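PDB 5VIA: pseudoperoxidase from Leishmania major, which binds a heme b held by two axial protein ligands and belongs to the peroxidase family, although its own peroxidase activity is uncertain. Local coordinates for residues P31-A41 against A92-L100; I107-N116 against I278-Y288. All coordinates share one frame; numbering follows the deposited sequence.

Contact 1 (P31-A41 against A92-L100). With HEM (protoporphyrin IX containing Fe), chain B.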
loop_
_atom_site.group_PDB
_atom_site.type_symbol
_atom_site.label_atom_id
_atom_site.label_comp_id
_atom_site.label_asym_id
_atom_site.label_seq_id
_atom_site.Cartn_x
_atom_site.Cartn_y
_atom_site.Cartn_z
ATOM N N PRO A 31 11.605 11.919 -2.634
ATOM C CA PRO A 31 10.319 12.008 -1.931
ATOM C C PRO A 31 9.270 11.074 -2.503
ATOM O O PRO A 31 8.343 10.712 -1.789
ATOM C CB PRO A 31 9.889 13.460 -2.166
ATOM C CG PRO A 31 11.130 14.194 -2.484
ATOM C CD PRO A 31 12.007 13.218 -3.210
ATOM N N ASP A 32 9.411 10.706 -3.774
ATOM C CA ASP A 32 8.431 9.858 -4.440
ATOM C C ASP A 32 8.484 8.418 -3.951
ATOM O O ASP A 32 7.506 7.679 -4.075
ATOM C CB ASP A 32 8.635 9.892 -5.959
ATOM C CG ASP A 32 10.030 9.454 -6.382
ATOM O OD1 ASP A 32 11.017 10.187 -6.111
ATOM O OD2 ASP A 32 10.139 8.382 -7.022
ATOM N N LEU A 33 9.632 8.020 -3.407
ATOM C CA LEU A 33 9.840 6.631 -2.989
ATOM C C LEU A 33 9.232 6.310 -1.630
ATOM O O LEU A 33 9.193 5.145 -1.217
ATOM C CB LEU A 33 11.333 6.293 -3.003
ATOM C CG LEU A 33 11.970 6.379 -4.390
ATOM C CD1 LEU A 33 13.404 5.886 -4.371
ATOM C CD2 LEU A 33 11.137 5.576 -5.384
ATOM N N ALA A 34 8.758 7.327 -0.923
ATOM C CA ALA A 34 8.090 7.070 0.350
ATOM C C ALA A 34 6.797 6.324 0.112
ATOM O O ALA A 34 6.528 5.282 0.745
ATOM C CB ALA A 34 7.829 8.361 1.091
ATOM N N ALA A 35 5.971 6.840 -0.794
ATOM C CA ALA A 35 4.724 6.136 -1.075
ATOM C C ALA A 35 4.968 4.772 -1.740
ATOM O O ALA A 35 4.254 3.797 -1.465
ATOM C CB ALA A 35 3.786 6.997 -1.896
ATOM N N THR A 36 5.966 4.683 -2.613
ATOM C CA THR A 36 6.264 3.393 -3.232
ATOM C C THR A 36 6.711 2.363 -2.171
ATOM O O THR A 36 6.382 1.169 -2.269
ATOM C CB THR A 36 7.312 3.509 -4.343
ATOM O OG1 THR A 36 7.057 4.685 -5.133
ATOM C CG2 THR A 36 7.247 2.267 -5.236
ATOM N N SER A 37 7.435 2.822 -1.151
ATOM C CA SER A 37 7.852 1.927 -0.077
ATOM C C SER A 37 6.639 1.446 0.718
ATOM O O SER A 37 6.624 0.317 1.207
ATOM C CB SER A 37 8.862 2.608 0.844
ATOM O OG SER A 37 9.983 3.083 0.105
ATOM N N ILE A 38 5.622 2.294 0.836
ATOM C CA ILE A 38 4.391 1.906 1.514
ATOM C C ILE A 38 3.675 0.863 0.672
ATOM O O ILE A 38 3.238 -0.165 1.194
ATOM C CB ILE A 38 3.451 3.104 1.747
ATOM C CG1 ILE A 38 4.080 4.083 2.734
ATOM C CG2 ILE A 38 2.067 2.626 2.244
ATOM C CD1 ILE A 38 3.302 5.375 2.867
ATOM N N ARG A 39 3.573 1.113 -0.637
ATOM C CA ARG A 39 2.960 0.140 -1.527
ATOM C C ARG A 39 3.662 -1.218 -1.408
ATOM O O ARG A 39 3.013 -2.256 -1.408
ATOM C CB ARG A 39 2.988 0.598 -2.987
ATOM C CG ARG A 39 2.528 -0.533 -3.910
ATOM C CD ARG A 39 2.137 -0.077 -5.307
ATOM N NE ARG A 39 3.280 0.134 -6.152
ATOM C CZ ARG A 39 3.827 -0.789 -6.932
ATOM N NH1 ARG A 39 3.340 -2.020 -6.967
ATOM N NH2 ARG A 39 4.870 -0.470 -7.669
ATOM N N THR A 40 4.986 -1.180 -1.298
ATOM C CA THR A 40 5.788 -2.388 -1.160
ATOM C C THR A 40 5.380 -3.261 0.036
ATOM O O THR A 40 5.486 -4.481 -0.030
ATOM C CB THR A 40 7.265 -2.021 -1.075
ATOM O OG1 THR A 40 7.624 -1.292 -2.256
ATOM C CG2 THR A 40 8.114 -3.257 -1.014
ATOM N N ALA A 41 4.911 -2.653 1.121
ATOM C CA ALA A 41 4.479 -3.455 2.265
ATOM C C ALA A 41 3.274 -4.290 1.866
ATOM O O ALA A 41 3.133 -5.438 2.306
ATOM C CB ALA A 41 4.154 -2.586 3.449
ATOM N N ALA A 92 11.003 0.359 6.509
ATOM C CA ALA A 92 11.026 1.332 5.420
ATOM C C ALA A 92 9.614 1.775 5.047
ATOM O O ALA A 92 9.399 2.935 4.728
ATOM C CB ALA A 92 11.756 0.767 4.204
ATOM N N ALA A 93 8.657 0.849 5.071
ATOM C CA ALA A 93 7.267 1.200 4.808
ATOM C C ALA A 93 6.772 2.124 5.908
ATOM O O ALA A 93 6.122 3.143 5.639
ATOM C CB ALA A 93 6.388 -0.061 4.730
ATOM N N ILE A 94 7.082 1.763 7.153
ATOM C CA ILE A 94 6.709 2.581 8.305
ATOM C C ILE A 94 7.344 3.966 8.194
ATOM O O ILE A 94 6.720 4.975 8.515
ATOM C CB ILE A 94 7.107 1.875 9.636
ATOM C CG1 ILE A 94 6.223 0.641 9.872
ATOM C CG2 ILE A 94 6.985 2.809 10.831
ATOM C CD1 ILE A 94 6.719 -0.250 11.005
ATOM N N ALA A 95 8.582 4.019 7.715
ATOM C CA ALA A 95 9.244 5.303 7.494
ATOM C C ALA A 95 8.555 6.109 6.390
ATOM O O ALA A 95 8.538 7.346 6.435
ATOM C CB ALA A 95 10.711 5.094 7.177
ATOM N N GLY A 96 7.985 5.412 5.405
ATOM C CA GLY A 96 7.219 6.072 4.355
ATOM C C GLY A 96 6.009 6.789 4.928
ATOM O O GLY A 96 5.715 7.934 4.562
ATOM N N ILE A 97 5.295 6.117 5.831
ATOM C CA ILE A 97 4.145 6.730 6.485
ATOM C C ILE A 97 4.572 7.980 7.257
ATOM O O ILE A 97 3.936 9.043 7.153
ATOM C CB ILE A 97 3.461 5.744 7.457
ATOM C CG1 ILE A 97 2.944 4.517 6.704
ATOM C CG2 ILE A 97 2.309 6.416 8.188
ATOM C CD1 ILE A 97 2.530 3.377 7.623
ATOM N N LYS A 98 5.630 7.846 8.053
ATOM C CA LYS A 98 6.188 8.968 8.803
ATOM C C LYS A 98 6.541 10.129 7.885
ATOM O O LYS A 98 6.219 11.294 8.172
ATOM C CB LYS A 98 7.454 8.518 9.546
ATOM C CG LYS A 98 8.109 9.582 10.418
ATOM C CD LYS A 98 9.353 9.019 11.105
ATOM C CE LYS A 98 9.883 9.939 12.205
ATOM N NZ LYS A 98 10.449 11.209 11.714
ATOM N N TYR A 99 7.223 9.812 6.788
ATOM C CA TYR A 99 7.669 10.858 5.869
ATOM C C TYR A 99 6.460 11.579 5.283
ATOM O O TYR A 99 6.487 12.788 5.088
ATOM C CB TYR A 99 8.568 10.289 4.759
ATOM C CG TYR A 99 8.955 11.332 3.721
ATOM C CD1 TYR A 99 9.984 12.232 3.960
ATOM C CD2 TYR A 99 8.266 11.424 2.514
ATOM C CE1 TYR A 99 10.329 13.190 3.023
ATOM C CE2 TYR A 99 8.597 12.381 1.571
ATOM C CZ TYR A 99 9.626 13.257 1.827
ATOM O OH TYR A 99 9.947 14.208 0.887
ATOM N N LEU A 100 5.389 10.832 5.037
ATOM C CA LEU A 100 4.193 11.407 4.437
ATOM C C LEU A 100 3.159 11.882 5.469
ATOM O O LEU A 100 1.960 11.953 5.170
ATOM C CB LEU A 100 3.573 10.420 3.450
ATOM C CG LEU A 100 4.492 10.069 2.279
ATOM C CD1 LEU A 100 3.886 8.965 1.444
ATOM C CD2 LEU A 100 4.779 11.313 1.423
HETATM C CHA HEM B . -0.881 2.764 -5.942
HETATM C CHB HEM B . -4.847 0.120 -6.961
HETATM C CHC HEM B . -4.497 -1.819 -2.524
HETATM C CHD HEM B . -1.012 1.358 -1.283
HETATM C C1A HEM B . -1.924 2.156 -6.597
HETATM C C2A HEM B . -2.191 2.294 -8.012
HETATM C C3A HEM B . -3.268 1.571 -8.304
HETATM C C4A HEM B . -3.743 0.943 -7.074
HETATM C CMA HEM B . -3.914 1.424 -9.694
HETATM C CAA HEM B . -1.327 3.100 -9.006
HETATM C CBA HEM B . -0.095 2.203 -9.233
HETATM C CGA HEM B . 0.913 2.808 -10.185
HETATM O O1A HEM B . 0.556 3.035 -11.368
HETATM O O2A HEM B . 2.084 3.028 -9.770
HETATM C C1B HEM B . -5.107 -0.672 -5.861
HETATM C C2B HEM B . -6.179 -1.629 -5.708
HETATM C C3B HEM B . -6.087 -2.193 -4.495
HETATM C C4B HEM B . -4.959 -1.569 -3.804
HETATM C CMB HEM B . -7.217 -1.959 -6.792
HETATM C CAB HEM B . -7.068 -3.274 -3.976
HETATM C CBB HEM B . -6.708 -4.186 -3.066
HETATM C C1C HEM B . -3.541 -1.136 -1.793
HETATM C C2C HEM B . -3.178 -1.370 -0.389
HETATM C C3C HEM B . -2.203 -0.480 -0.058
HETATM C C4C HEM B . -1.933 0.333 -1.235
HETATM C CMC HEM B . -3.822 -2.472 0.499
HETATM C CAC HEM B . -1.401 -0.241 1.242
HETATM C CBC HEM B . -1.469 -1.050 2.309
HETATM C C1D HEM B . -0.656 2.053 -2.413
HETATM C C2D HEM B . 0.327 3.115 -2.464
HETATM C C3D HEM B . 0.367 3.559 -3.920
HETATM C C4D HEM B . -0.597 2.717 -4.600
HETATM C CMD HEM B . 1.161 3.681 -1.294
HETATM C CAD HEM B . 1.273 4.657 -4.536
HETATM C CBD HEM B . 2.570 3.932 -4.917
HETATM C CGD HEM B . 3.559 4.863 -5.576
HETATM O O1D HEM B . 4.587 4.365 -6.125
HETATM O O2D HEM B . 3.311 6.095 -5.554
HETATM N NA HEM B . -2.897 1.328 -6.047
HETATM N NB HEM B . -4.391 -0.652 -4.684
HETATM N NC HEM B . -2.757 -0.082 -2.273
HETATM N ND HEM B . -1.190 1.855 -3.683
HETATM FE FE HEM B . -2.786 0.575 -4.220
#

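Contact 2 (I107-N116 against I278-Y288)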
loop_
_atom_site.group_PDB
_atom_site.type_symbol
_atom_site.label_atom_id
_atom_site.label_comp_id
_atom_site.label_asym_id
_atom_site.label_seq_id
_atom_site.Cartn_x
_atom_site.Cartn_y
_atom_site.Cartn_z
ATOM N N ILE A 107 2.085 1.902 15.115
ATOM C CA ILE A 107 2.685 0.863 14.278
ATOM C C ILE A 107 4.141 0.661 14.688
ATOM O O ILE A 107 4.608 -0.470 14.824
ATOM C CB ILE A 107 2.662 1.224 12.777
ATOM C CG1 ILE A 107 1.242 1.528 12.291
ATOM C CG2 ILE A 107 3.245 0.093 11.962
ATOM C CD1 ILE A 107 1.192 2.098 10.850
ATOM N N LEU A 108 4.860 1.764 14.878
ATOM C CA LEU A 108 6.270 1.674 15.251
ATOM C C LEU A 108 6.446 1.158 16.679
ATOM O O LEU A 108 7.275 0.278 16.926
ATOM C CB LEU A 108 6.977 3.017 15.072
ATOM C CG LEU A 108 8.482 2.961 15.326
ATOM C CD1 LEU A 108 9.118 1.868 14.476
ATOM C CD2 LEU A 108 9.133 4.307 15.048
ATOM N N ASP A 109 5.656 1.689 17.608
ATOM C CA ASP A 109 5.739 1.282 19.014
ATOM C C ASP A 109 5.459 -0.209 19.228
ATOM O O ASP A 109 6.049 -0.834 20.110
ATOM C CB ASP A 109 4.793 2.124 19.874
ATOM C CG ASP A 109 4.851 1.748 21.343
ATOM O OD1 ASP A 109 5.858 2.076 22.010
ATOM O OD2 ASP A 109 3.884 1.126 21.831
ATOM N N GLN A 110 4.574 -0.774 18.412
ATOM C CA GLN A 110 4.188 -2.176 18.535
ATOM C C GLN A 110 4.911 -3.077 17.542
ATOM O O GLN A 110 4.637 -4.277 17.479
ATOM C CB GLN A 110 2.681 -2.332 18.327
ATOM C CG GLN A 110 1.816 -1.841 19.477
ATOM C CD GLN A 110 0.332 -1.919 19.148
ATOM O OE1 GLN A 110 -0.069 -2.528 18.147
ATOM N NE2 GLN A 110 -0.489 -1.294 19.983
ATOM N N TRP A 111 5.816 -2.493 16.754
ATOM C CA TRP A 111 6.560 -3.245 15.743
ATOM C C TRP A 111 7.280 -4.440 16.361
ATOM O O TRP A 111 7.917 -4.328 17.416
ATOM C CB TRP A 111 7.577 -2.339 15.037
ATOM C CG TRP A 111 8.272 -3.012 13.886
ATOM C CD1 TRP A 111 7.758 -3.252 12.640
ATOM C CD2 TRP A 111 9.606 -3.533 13.877
ATOM N NE1 TRP A 111 8.697 -3.887 11.856
ATOM C CE2 TRP A 111 9.838 -4.072 12.594
ATOM C CE3 TRP A 111 10.626 -3.599 14.831
ATOM C CZ2 TRP A 111 11.052 -4.666 12.242
ATOM C CZ3 TRP A 111 11.830 -4.183 14.478
ATOM C CH2 TRP A 111 12.032 -4.713 13.196
ATOM N N ARG A 112 7.148 -5.589 15.714
ATOM C CA ARG A 112 7.848 -6.788 16.136
ATOM C C ARG A 112 8.901 -7.175 15.113
ATOM O O ARG A 112 8.837 -6.764 13.948
ATOM C CB ARG A 112 6.861 -7.939 16.340
ATOM C CG ARG A 112 5.993 -7.778 17.583
ATOM C CD ARG A 112 4.891 -8.813 17.604
ATOM N NE ARG A 112 4.088 -8.701 18.818
ATOM C CZ ARG A 112 3.074 -9.506 19.120
ATOM N NH1 ARG A 112 2.730 -10.484 18.296
ATOM N NH2 ARG A 112 2.403 -9.331 20.246
ATOM N N TRP A 113 9.869 -7.970 15.553
ATOM C CA TRP A 113 11.001 -8.311 14.707
ATOM C C TRP A 113 11.148 -9.818 14.542
ATOM O O TRP A 113 10.440 -10.596 15.180
ATOM C CB TRP A 113 12.290 -7.683 15.263
ATOM C CG TRP A 113 12.744 -8.212 16.598
ATOM C CD1 TRP A 113 12.225 -7.909 17.827
ATOM C CD2 TRP A 113 13.842 -9.104 16.839
ATOM N NE1 TRP A 113 12.918 -8.576 18.813
ATOM C CE2 TRP A 113 13.916 -9.313 18.232
ATOM C CE3 TRP A 113 14.768 -9.746 16.010
ATOM C CZ2 TRP A 113 14.879 -10.143 18.814
ATOM C CZ3 TRP A 113 15.727 -10.572 16.592
ATOM C CH2 TRP A 113 15.772 -10.764 17.979
ATOM N N GLY A 114 12.066 -10.229 13.677
ATOM C CA GLY A 114 12.325 -11.641 13.474
ATOM C C GLY A 114 11.668 -12.217 12.234
ATOM O O GLY A 114 11.565 -13.443 12.110
ATOM N N ARG A 115 11.205 -11.352 11.329
ATOM C CA ARG A 115 10.667 -11.819 10.050
ATOM C C ARG A 115 11.744 -12.617 9.330
ATOM O O ARG A 115 12.838 -12.099 9.079
ATOM C CB ARG A 115 10.223 -10.646 9.167
ATOM C CG ARG A 115 8.937 -9.965 9.610
ATOM C CD ARG A 115 8.720 -8.620 8.891
ATOM N NE ARG A 115 7.574 -7.929 9.481
ATOM C CZ ARG A 115 7.626 -7.267 10.636
ATOM N NH1 ARG A 115 8.771 -7.185 11.305
ATOM N NH2 ARG A 115 6.539 -6.690 11.125
ATOM N N ASN A 116 11.446 -13.882 9.038
ATOM C CA ASN A 116 12.384 -14.758 8.346
ATOM C C ASN A 116 12.491 -14.398 6.877
ATOM O O ASN A 116 11.479 -14.321 6.177
ATOM C CB ASN A 116 11.937 -16.224 8.452
ATOM C CG ASN A 116 12.287 -16.855 9.790
ATOM O OD1 ASN A 116 11.404 -17.270 10.543
ATOM N ND2 ASN A 116 13.582 -16.948 10.082
ATOM N N ILE A 278 1.676 -6.163 7.932
ATOM C CA ILE A 278 3.118 -6.372 7.871
ATOM C C ILE A 278 3.576 -7.534 8.749
ATOM O O ILE A 278 4.732 -7.937 8.672
ATOM C CB ILE A 278 3.922 -5.098 8.206
ATOM C CG1 ILE A 278 3.588 -4.588 9.612
ATOM C CG2 ILE A 278 3.654 -4.017 7.146
ATOM C CD1 ILE A 278 4.465 -3.436 10.067
ATOM N N GLU A 279 2.673 -8.063 9.578
ATOM C CA GLU A 279 2.981 -9.255 10.377
ATOM C C GLU A 279 2.349 -10.503 9.782
ATOM O O GLU A 279 2.692 -11.625 10.175
ATOM C CB GLU A 279 2.511 -9.087 11.832
ATOM C CG GLU A 279 3.202 -7.949 12.587
ATOM C CD GLU A 279 2.853 -7.912 14.072
ATOM O OE1 GLU A 279 1.931 -8.646 14.510
ATOM O OE2 GLU A 279 3.508 -7.142 14.802
ATOM N N SER A 280 1.432 -10.313 8.836
ATOM C CA SER A 280 0.688 -11.438 8.246
ATOM C C SER A 280 1.582 -12.465 7.561
ATOM O O SER A 280 2.532 -12.112 6.842
ATOM C CB SER A 280 -0.373 -10.942 7.263
ATOM O OG SER A 280 0.202 -10.206 6.184
ATOM N N ASN A 281 1.270 -13.740 7.795
ATOM C CA ASN A 281 2.013 -14.856 7.215
ATOM C C ASN A 281 3.493 -14.859 7.582
ATOM O O ASN A 281 4.331 -15.302 6.797
ATOM C CB ASN A 281 1.811 -14.941 5.693
ATOM C CG ASN A 281 0.405 -15.358 5.317
ATOM O OD1 ASN A 281 -0.370 -14.566 4.759
ATOM N ND2 ASN A 281 0.059 -16.601 5.628
ATOM N N PHE A 282 3.802 -14.351 8.774
ATOM C CA PHE A 282 5.123 -14.524 9.379
ATOM C C PHE A 282 4.940 -15.307 10.682
ATOM O O PHE A 282 3.992 -15.060 11.416
ATOM C CB PHE A 282 5.764 -13.175 9.708
ATOM C CG PHE A 282 6.312 -12.442 8.507
ATOM C CD1 PHE A 282 7.336 -12.993 7.749
ATOM C CD2 PHE A 282 5.818 -11.197 8.156
ATOM C CE1 PHE A 282 7.848 -12.320 6.647
ATOM C CE2 PHE A 282 6.326 -10.508 7.055
ATOM C CZ PHE A 282 7.341 -11.077 6.299
ATOM N N LYS A 283 5.838 -16.240 10.978
ATOM C CA LYS A 283 5.741 -16.972 12.241
ATOM C C LYS A 283 6.797 -16.582 13.268
ATOM O O LYS A 283 7.911 -16.181 12.917
ATOM C CB LYS A 283 5.806 -18.473 11.991
ATOM C CG LYS A 283 4.620 -19.006 11.214
ATOM C CD LYS A 283 4.828 -20.469 10.911
ATOM C CE LYS A 283 3.658 -21.033 10.134
ATOM N NZ LYS A 283 3.859 -22.486 9.919
ATOM N N ARG A 284 6.428 -16.712 14.542
ATOM C CA ARG A 284 7.349 -16.505 15.654
ATOM C C ARG A 284 8.003 -15.123 15.606
ATOM O O ARG A 284 9.213 -14.993 15.776
ATOM C CB ARG A 284 8.401 -17.625 15.712
ATOM C CG ARG A 284 7.825 -18.998 16.111
ATOM C CD ARG A 284 8.853 -20.133 16.016
ATOM N NE ARG A 284 9.153 -20.467 14.626
ATOM C CZ ARG A 284 8.421 -21.288 13.872
ATOM N NH1 ARG A 284 7.336 -21.869 14.372
ATOM N NH2 ARG A 284 8.769 -21.522 12.610
ATOM N N LEU A 285 7.188 -14.101 15.362
ATOM C CA LEU A 285 7.646 -12.722 15.486
ATOM C C LEU A 285 7.883 -12.399 16.958
ATOM O O LEU A 285 7.173 -12.895 17.838
ATOM C CB LEU A 285 6.646 -11.748 14.864
ATOM C CG LEU A 285 6.525 -11.832 13.340
ATOM C CD1 LEU A 285 5.709 -10.684 12.782
ATOM C CD2 LEU A 285 7.894 -11.876 12.685
ATOM N N ARG A 286 8.895 -11.585 17.230
ATOM C CA ARG A 286 9.300 -11.346 18.605
ATOM C C ARG A 286 8.995 -9.927 19.060
ATOM O O ARG A 286 9.238 -8.965 18.326
ATOM C CB ARG A 286 10.786 -11.662 18.775
ATOM C CG ARG A 286 11.155 -13.084 18.365
ATOM C CD ARG A 286 12.514 -13.482 18.913
ATOM N NE ARG A 286 13.199 -14.454 18.061
ATOM C CZ ARG A 286 13.752 -14.152 16.887
ATOM N NH1 ARG A 286 13.682 -12.912 16.421
ATOM N NH2 ARG A 286 14.366 -15.088 16.174
ATOM N N PRO A 287 8.429 -9.794 20.270
ATOM C CA PRO A 287 8.207 -8.468 20.854
ATOM C C PRO A 287 9.519 -7.705 20.960
ATOM O O PRO A 287 10.540 -8.282 21.327
ATOM C CB PRO A 287 7.650 -8.793 22.239
ATOM C CG PRO A 287 6.933 -10.098 22.036
ATOM C CD PRO A 287 7.816 -10.863 21.079
ATOM N N TYR A 288 9.488 -6.423 20.614
ATOM C CA TYR A 288 10.695 -5.611 20.541
ATOM C C TYR A 288 11.195 -5.228 21.930
ATOM O O TYR A 288 10.410 -5.030 22.860
ATOM C CB TYR A 288 10.422 -4.356 19.708
ATOM C CG TYR A 288 11.606 -3.434 19.507
ATOM C CD1 TYR A 288 12.473 -3.607 18.434
ATOM C CD2 TYR A 288 11.838 -2.371 20.372
ATOM C CE1 TYR A 288 13.541 -2.765 18.239
ATOM C CE2 TYR A 288 12.910 -1.519 20.181
ATOM C CZ TYR A 288 13.755 -1.722 19.116
ATOM O OH TYR A 288 14.818 -0.873 18.922
HETATM O O HOH W 1 7.012 -5.151 19.874
HETATM O O HOH W 2 5.170 -5.589 13.632
HETATM O O HOH W 3 2.987 -10.987 15.902
HETATM O O HOH W 4 9.192 -15.121 10.664
#

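Contact 1 (P31-A41 against A92-L100)
Ile38 meets Ala93, Gly96, Ile97 and Leu100 where helix 33-49 packs against helix 85-99 in the helical peroxidase fold, and its side chain illustrates how one residue can serve two neighbours. From CB, which lies near the heme methyl CMD, the side chain forks. Ile38 CG2 stays on the porphyrin side, 3.8 Å from heme CMD, whereas Ile38 CG1, set anti to the carbonyl carbon (chi1 -66°), turns to the partner helix and comes 3.7 Å from Ala93 O. The terminal Ile38 CD1 then ends over the backbone between Gly96 and Ile97, 3.6 Å from Ile97 N, with the side chains of Ile97 and Leu100 beside it. Gly96, with no side chain, lets the backbones close up, its CA 3.8 Å from Ala34 O; the axes of segments 33-41 and 92-99 approach to 7.6 Å. Farther along, Ala41 CB and Ala93 CB touch at 3.6 Å, and at the other end Ala34 CB lies 3.4 Å from Tyr99 CD2. On the heme side, Thr36 OG1 donates to propionate oxygen O1D at 2.7 Å. The join is thus apolar, small residues meeting among larger ones, while Ser37 and Thr40 return their hydroxyls to their own helix.

Contact 2 (I107-N116 against I278-Y288)
Ile278 O, the carbonyl oxygen near the end of helix 263-279, is gripped side-on by two nitrogens of Arg115, NE at 3.0 Å and NH2 at 3.3 Å. Next to this clasp, strands 112-113 and 286-287 form a short two-stranded antiparallel sheet, with Trp113 and Arg286 as its hydrogen-bonded pair: Trp113 N donates to Arg286 O, and Arg286 N to Trp113 O at 2.8 Å. Ile278 O stays close to the guanidinium plane, and NE makes the straighter bond (160° at the hydrogen, against 139° for NH2); NH2 moreover lies well above the carbonyl plane. A third nitrogen, Arg115 NH1, binds Arg112 O within its own segment and forms a salt bridge with Asp87, which helps fix the rotation of the group. The aliphatic part of Arg115 is used as well: CG sits 3.5 Å above the centre of the Phe282 ring in a CH-pi contact. Water 2 links Arg115 NH2 and Arg112 N to Glu279 OE2, and water 3 joins Arg112 NH1 to Glu279 OE1, a charged pair bridged by solvent. Trp113 CG takes the crowded position between backbone N and carbonyl carbon (chi1 66°), which brings its indole under the Arg286 side chain. There Arg286 CB lies over the five-membered ring, and the guanidinium makes a cation-pi contact with the six-membered ring, Arg286 NH1 lying 3.1 Å from Trp113 CZ3.

Overall arrangement
After helix 16-29, the chain enters helix 33-49, and contact 1 closes a loop of 50 residues, somewhat more than half of them helical, when helix 85-99 returns against it. After a short connection the chain enters helix 105-109 and then strand 112-113, which are met only 161 residues later by the end of helix 263-279 and strand 286-287 in contact 2. The two closures therefore follow in series, neither nesting nor crossing. In space they adjoin, with centres about 18 Å apart: Ile94 packs on Trp111 and Ile107, Ile97 meets Ile107, and Ala41 touches Ile278. A buried helix pair beside the heme is thereby continued into a more exposed region that ties the end of helix 263-279 and the segment after it to 107-116.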